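Local coordinates for Wnt inhibitor of Dorsal protein (Drosophila melanogaster, PDB 4KRR) that probably acts as a secreted Wnt ligand for frizzled receptors, here represented by its N-terminal domain and linker, at residues 48-53 against 196-201; 123-128 against 163-168. One frame throughout, in Å; residues are numbered along the deposited sequence.

Contact 1 (48-53 against 196-201); sequences ENSPNR and FMQDSP
The backbone carbonyl of P51 is gripped by two amides of the 196-201 segment. M197 N reaches P51 O at 2.9 Å, almost in line with the C=O bond. Q198 N reaches P51 O at 3.1 Å from above the carbonyl plane. A third bond joins side chains: Q198 NE2 donates to S50 OG at 2.7 Å, with S50 OG close to the plane of the amide. It is bent, with 143° at the hydrogen. The Q198 chain folds at chi2 (82°), which turns its amide back toward S50 OG.

R53 lies over one face of the F196 ring. R53 CB sits 4.0 Å from the F196 ring centroid, nearly on the normal, a CH-pi contact. Further out, R53 NH2 comes to 3.5 Å from F196 CZ, and the guanidinium plane is tilted 46° from the ring. The carbonyl of Y169 takes a hydrogen bond from R53 NH1, which fixes the far end of the chain. M197 SD rests against P51 CD at 3.9 Å.

Two waters fill in the polar edge. One accepts from N52 ND2 and donates to the D199 carbonyl. The other accepts from R53 N and donates to Q198 O and S200 OG. E54 also bonds S200 OG, and Q174 holds the D199 carboxylate.

N52 is the N-cap of helix 53-75: its side chain caps a first-turn backbone N and D55 OD2 accepts from N52 N, consistent with a capping box. The chain leaving strand 195-196, probably linker, thus docks on the loop that starts this helix of the Wnt N-terminal domain.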
# COMPACT_ATOMS: atom_id res chain seq x y z
N GLU A 48 7.71 -1.82 15.94
CA GLU A 48 8.17 -2.95 15.16
C GLU A 48 8.44 -4.19 16.00
O GLU A 48 8.69 -5.28 15.47
CB GLU A 48 9.41 -2.57 14.34
CG GLU A 48 9.14 -1.50 13.29
CD GLU A 48 10.37 -1.17 12.46
OE1 GLU A 48 11.49 -1.18 13.01
OE2 GLU A 48 10.21 -0.90 11.25
N ASN A 49 8.40 -4.04 17.32
CA ASN A 49 8.61 -5.17 18.22
C ASN A 49 7.31 -5.92 18.49
O ASN A 49 7.25 -7.14 18.34
CB ASN A 49 9.26 -4.71 19.52
CG ASN A 49 10.64 -4.12 19.31
OD1 ASN A 49 10.94 -3.02 19.78
ND2 ASN A 49 11.49 -4.85 18.60
N SER A 50 6.28 -5.20 18.89
CA SER A 50 4.99 -5.81 19.17
C SER A 50 3.85 -4.91 18.73
O SER A 50 3.18 -4.30 19.56
CB SER A 50 4.87 -6.14 20.66
OG SER A 50 3.65 -6.80 20.94
N PRO A 51 3.62 -4.82 17.41
CA PRO A 51 2.60 -3.91 16.88
C PRO A 51 1.18 -4.36 17.18
O PRO A 51 0.90 -5.56 17.16
CB PRO A 51 2.86 -3.96 15.37
CG PRO A 51 3.44 -5.31 15.14
CD PRO A 51 4.27 -5.61 16.35
N ASN A 52 0.31 -3.41 17.47
CA ASN A 52 -1.11 -3.70 17.59
C ASN A 52 -1.80 -3.57 16.24
O ASN A 52 -1.16 -3.21 15.25
CB ASN A 52 -1.78 -2.82 18.66
CG ASN A 52 -1.69 -1.33 18.35
OD1 ASN A 52 -1.84 -0.90 17.21
ND2 ASN A 52 -1.43 -0.54 19.39
N ARG A 53 -3.10 -3.86 16.20
CA ARG A 53 -3.85 -3.89 14.95
C ARG A 53 -3.81 -2.55 14.21
O ARG A 53 -3.75 -2.51 12.98
CB ARG A 53 -5.30 -4.31 15.20
CG ARG A 53 -6.00 -4.84 13.95
CD ARG A 53 -7.50 -4.98 14.17
NE ARG A 53 -7.84 -6.01 15.15
CZ ARG A 53 -8.38 -7.19 14.85
NH1 ARG A 53 -8.65 -7.49 13.59
NH2 ARG A 53 -8.65 -8.06 15.81
N PHE A 196 -0.96 -9.18 13.76
CA PHE A 196 -0.51 -8.27 14.81
C PHE A 196 -0.25 -9.07 16.07
O PHE A 196 -0.59 -10.26 16.14
CB PHE A 196 -1.53 -7.15 15.06
CG PHE A 196 -2.84 -7.62 15.63
CD1 PHE A 196 -3.81 -8.16 14.80
CD2 PHE A 196 -3.11 -7.49 16.98
CE1 PHE A 196 -5.02 -8.59 15.32
CE2 PHE A 196 -4.32 -7.91 17.50
CZ PHE A 196 -5.28 -8.46 16.67
N MET A 197 0.36 -8.43 17.06
CA MET A 197 0.80 -9.14 18.26
C MET A 197 0.19 -8.58 19.54
O MET A 197 -0.20 -9.34 20.43
CB MET A 197 2.33 -9.13 18.34
CG MET A 197 3.00 -9.84 17.16
SD MET A 197 4.75 -9.46 16.97
CE MET A 197 5.39 -9.95 18.58
N GLN A 198 0.12 -7.26 19.64
CA GLN A 198 -0.30 -6.61 20.87
C GLN A 198 -1.77 -6.22 20.85
O GLN A 198 -2.33 -5.90 19.80
CB GLN A 198 0.55 -5.37 21.13
CG GLN A 198 0.36 -4.75 22.51
CD GLN A 198 1.17 -5.46 23.58
OE1 GLN A 198 0.91 -5.31 24.77
NE2 GLN A 198 2.16 -6.24 23.15
N ASP A 199 -2.40 -6.24 22.02
CA ASP A 199 -3.75 -5.71 22.17
C ASP A 199 -3.73 -4.20 21.98
O ASP A 199 -2.71 -3.54 22.18
CB ASP A 199 -4.32 -6.05 23.54
CG ASP A 199 -4.81 -7.49 23.63
OD1 ASP A 199 -5.02 -8.10 22.56
OD2 ASP A 199 -4.99 -7.99 24.76
N SER A 200 -4.88 -3.64 21.60
CA SER A 200 -5.01 -2.21 21.45
C SER A 200 -5.45 -1.59 22.78
O SER A 200 -6.21 -2.20 23.52
CB SER A 200 -6.02 -1.87 20.35
OG SER A 200 -5.55 -2.33 19.09
N PRO A 201 -4.95 -0.38 23.07
CA PRO A 201 -5.36 0.33 24.29
C PRO A 201 -6.77 0.88 24.15
O PRO A 201 -7.35 0.82 23.07
CB PRO A 201 -4.35 1.49 24.35
CG PRO A 201 -3.98 1.73 22.93
CD PRO A 201 -3.97 0.38 22.28
O HOH W 1 -0.78 -1.51 22.13
O HOH W 2 -4.46 -4.70 18.50

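Contact 2 (123-128 against 163-168); sequences GALLQR and QDLLQM
L125 points from helix 113-127 toward helix 158-170, and its two methyls meet three side chains, M168 against both. L125 CD2 meets the terminal methyl of M168, with M168 CE at 3.5 Å. The same L125 CD2 lies 3.6 Å from L165 CD2. The other branch, L125 CD1, lies 3.9 Å from D164 CB and also touches M168 CE. All three partners cross the leucine at a slant. With CG swung opposite the backbone N (chi1 170°), the isobutyl group is carried out into the gap between the helices.

M168 is extended to its sulfur and then turns at chi3 (-75°), which lays its methyl against both branches of L125. The L165 side chain does not start out toward L125, but its CD2 end comes near it. It also packs on I61 and A64 of helix 53-75. I161 of helix 158-170 touches L125 as well. Replacing L125 by an alanine removes both methyls and is likely to leave a gap between the helices, with M168 CE and L165 CD2 without their partner across it.

R128, just past the helix end, folds its guanidinium back over L125 CA. M168 SD lies at the guanidinium edge, 4.4 Å from R128 NH2. D164 OD2 also lies beside L125 CD1, but its polar partner is K156, in a salt bridge.

The axes of segments 123-127 and 163-168 come within 11.6 Å, roughly antiparallel at 142°. At that spacing side chains alone bridge the gap. Cohesion here is therefore chiefly hydrophobic, made by methyls in van der Waals contact, with charged groups at the margin.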
# COMPACT_ATOMS: atom_id res chain seq x y z
N GLY A 123 2.24 -6.45 -0.45
CA GLY A 123 2.84 -6.67 -1.75
C GLY A 123 1.96 -7.51 -2.66
O GLY A 123 1.74 -7.15 -3.81
N ALA A 124 1.46 -8.62 -2.13
CA ALA A 124 0.60 -9.53 -2.88
C ALA A 124 -0.72 -8.87 -3.27
O ALA A 124 -1.25 -9.13 -4.35
CB ALA A 124 0.35 -10.79 -2.08
N LEU A 125 -1.24 -8.03 -2.39
CA LEU A 125 -2.49 -7.32 -2.64
C LEU A 125 -2.36 -6.39 -3.84
O LEU A 125 -3.20 -6.40 -4.73
CB LEU A 125 -2.91 -6.52 -1.41
CG LEU A 125 -4.07 -5.56 -1.66
CD1 LEU A 125 -5.40 -6.30 -1.83
CD2 LEU A 125 -4.16 -4.53 -0.54
N LEU A 126 -1.29 -5.60 -3.84
CA LEU A 126 -1.03 -4.67 -4.93
C LEU A 126 -0.80 -5.39 -6.25
O LEU A 126 -1.07 -4.84 -7.32
CB LEU A 126 0.17 -3.79 -4.60
CG LEU A 126 -0.02 -2.87 -3.39
CD1 LEU A 126 1.29 -2.24 -2.98
CD2 LEU A 126 -1.06 -1.81 -3.70
N GLN A 127 -0.32 -6.62 -6.18
CA GLN A 127 -0.09 -7.42 -7.38
C GLN A 127 -1.40 -7.93 -7.96
O GLN A 127 -1.51 -8.15 -9.17
CB GLN A 127 0.86 -8.58 -7.09
CG GLN A 127 2.31 -8.16 -6.93
CD GLN A 127 3.22 -9.32 -6.57
OE1 GLN A 127 2.85 -10.19 -5.78
NE2 GLN A 127 4.41 -9.34 -7.16
N ARG A 128 -2.40 -8.12 -7.11
CA ARG A 128 -3.72 -8.55 -7.57
C ARG A 128 -4.71 -7.39 -7.58
O ARG A 128 -5.92 -7.60 -7.62
CB ARG A 128 -4.24 -9.71 -6.73
CG ARG A 128 -4.51 -9.36 -5.28
CD ARG A 128 -5.17 -10.52 -4.55
NE ARG A 128 -5.52 -10.17 -3.18
CZ ARG A 128 -4.71 -10.32 -2.13
NH1 ARG A 128 -3.50 -10.83 -2.30
NH2 ARG A 128 -5.12 -9.97 -0.92
N GLN A 163 -9.97 0.09 0.84
CA GLN A 163 -11.08 -0.69 1.37
C GLN A 163 -10.65 -2.14 1.61
O GLN A 163 -11.06 -2.75 2.60
CB GLN A 163 -12.29 -0.64 0.43
CG GLN A 163 -13.47 -1.49 0.89
CD GLN A 163 -13.87 -1.21 2.33
OE1 GLN A 163 -14.02 -0.06 2.74
NE2 GLN A 163 -14.04 -2.27 3.12
N ASP A 164 -9.84 -2.68 0.71
CA ASP A 164 -9.30 -4.03 0.88
C ASP A 164 -8.46 -4.12 2.14
O ASP A 164 -8.55 -5.09 2.89
CB ASP A 164 -8.47 -4.44 -0.34
CG ASP A 164 -9.31 -4.61 -1.59
OD1 ASP A 164 -10.51 -4.93 -1.47
OD2 ASP A 164 -8.76 -4.43 -2.70
N LEU A 165 -7.63 -3.11 2.37
CA LEU A 165 -6.77 -3.09 3.55
C LEU A 165 -7.59 -2.93 4.83
O LEU A 165 -7.24 -3.50 5.87
CB LEU A 165 -5.72 -1.99 3.44
CG LEU A 165 -4.58 -2.26 2.46
CD1 LEU A 165 -3.69 -1.03 2.32
CD2 LEU A 165 -3.76 -3.46 2.90
N LEU A 166 -8.67 -2.16 4.75
CA LEU A 166 -9.59 -2.02 5.87
C LEU A 166 -10.20 -3.37 6.22
O LEU A 166 -10.34 -3.72 7.39
CB LEU A 166 -10.69 -1.00 5.56
CG LEU A 166 -11.68 -0.74 6.70
CD1 LEU A 166 -10.92 -0.24 7.93
CD2 LEU A 166 -12.76 0.25 6.30
N GLN A 167 -10.56 -4.13 5.19
CA GLN A 167 -11.11 -5.47 5.37
C GLN A 167 -10.07 -6.39 6.01
O GLN A 167 -10.37 -7.12 6.95
CB GLN A 167 -11.57 -6.04 4.03
CG GLN A 167 -12.29 -7.38 4.14
CD GLN A 167 -13.60 -7.29 4.89
OE1 GLN A 167 -14.43 -6.43 4.61
NE2 GLN A 167 -13.78 -8.17 5.87
N MET A 168 -8.85 -6.35 5.49
CA MET A 168 -7.76 -7.15 6.04
C MET A 168 -7.42 -6.73 7.46
O MET A 168 -7.05 -7.57 8.29
CB MET A 168 -6.52 -7.06 5.14
CG MET A 168 -6.48 -8.11 4.05
SD MET A 168 -5.09 -7.88 2.93
CE MET A 168 -5.69 -6.48 1.99

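How the contacts relate
Contact 2 is a core contact, about 7 Å from the chain centre. Contact 1 is a surface one, about 19 Å out. Their centres are about 20 Å apart and they do not touch. Along the chain, both segments of contact 2 fall between those of contact 1. Contact 1 joins two loops, using backbone amides, a side-chain bond and bridging waters, with a larger buried area. Contact 2 joins two helices through methyl groups and a thioether. Helix 53-75 relates the two: contact 1 sits at its start, while L165 of contact 2 packs against its flank. Helix 158-170 serves both, through Y169 and the 163-168 segment.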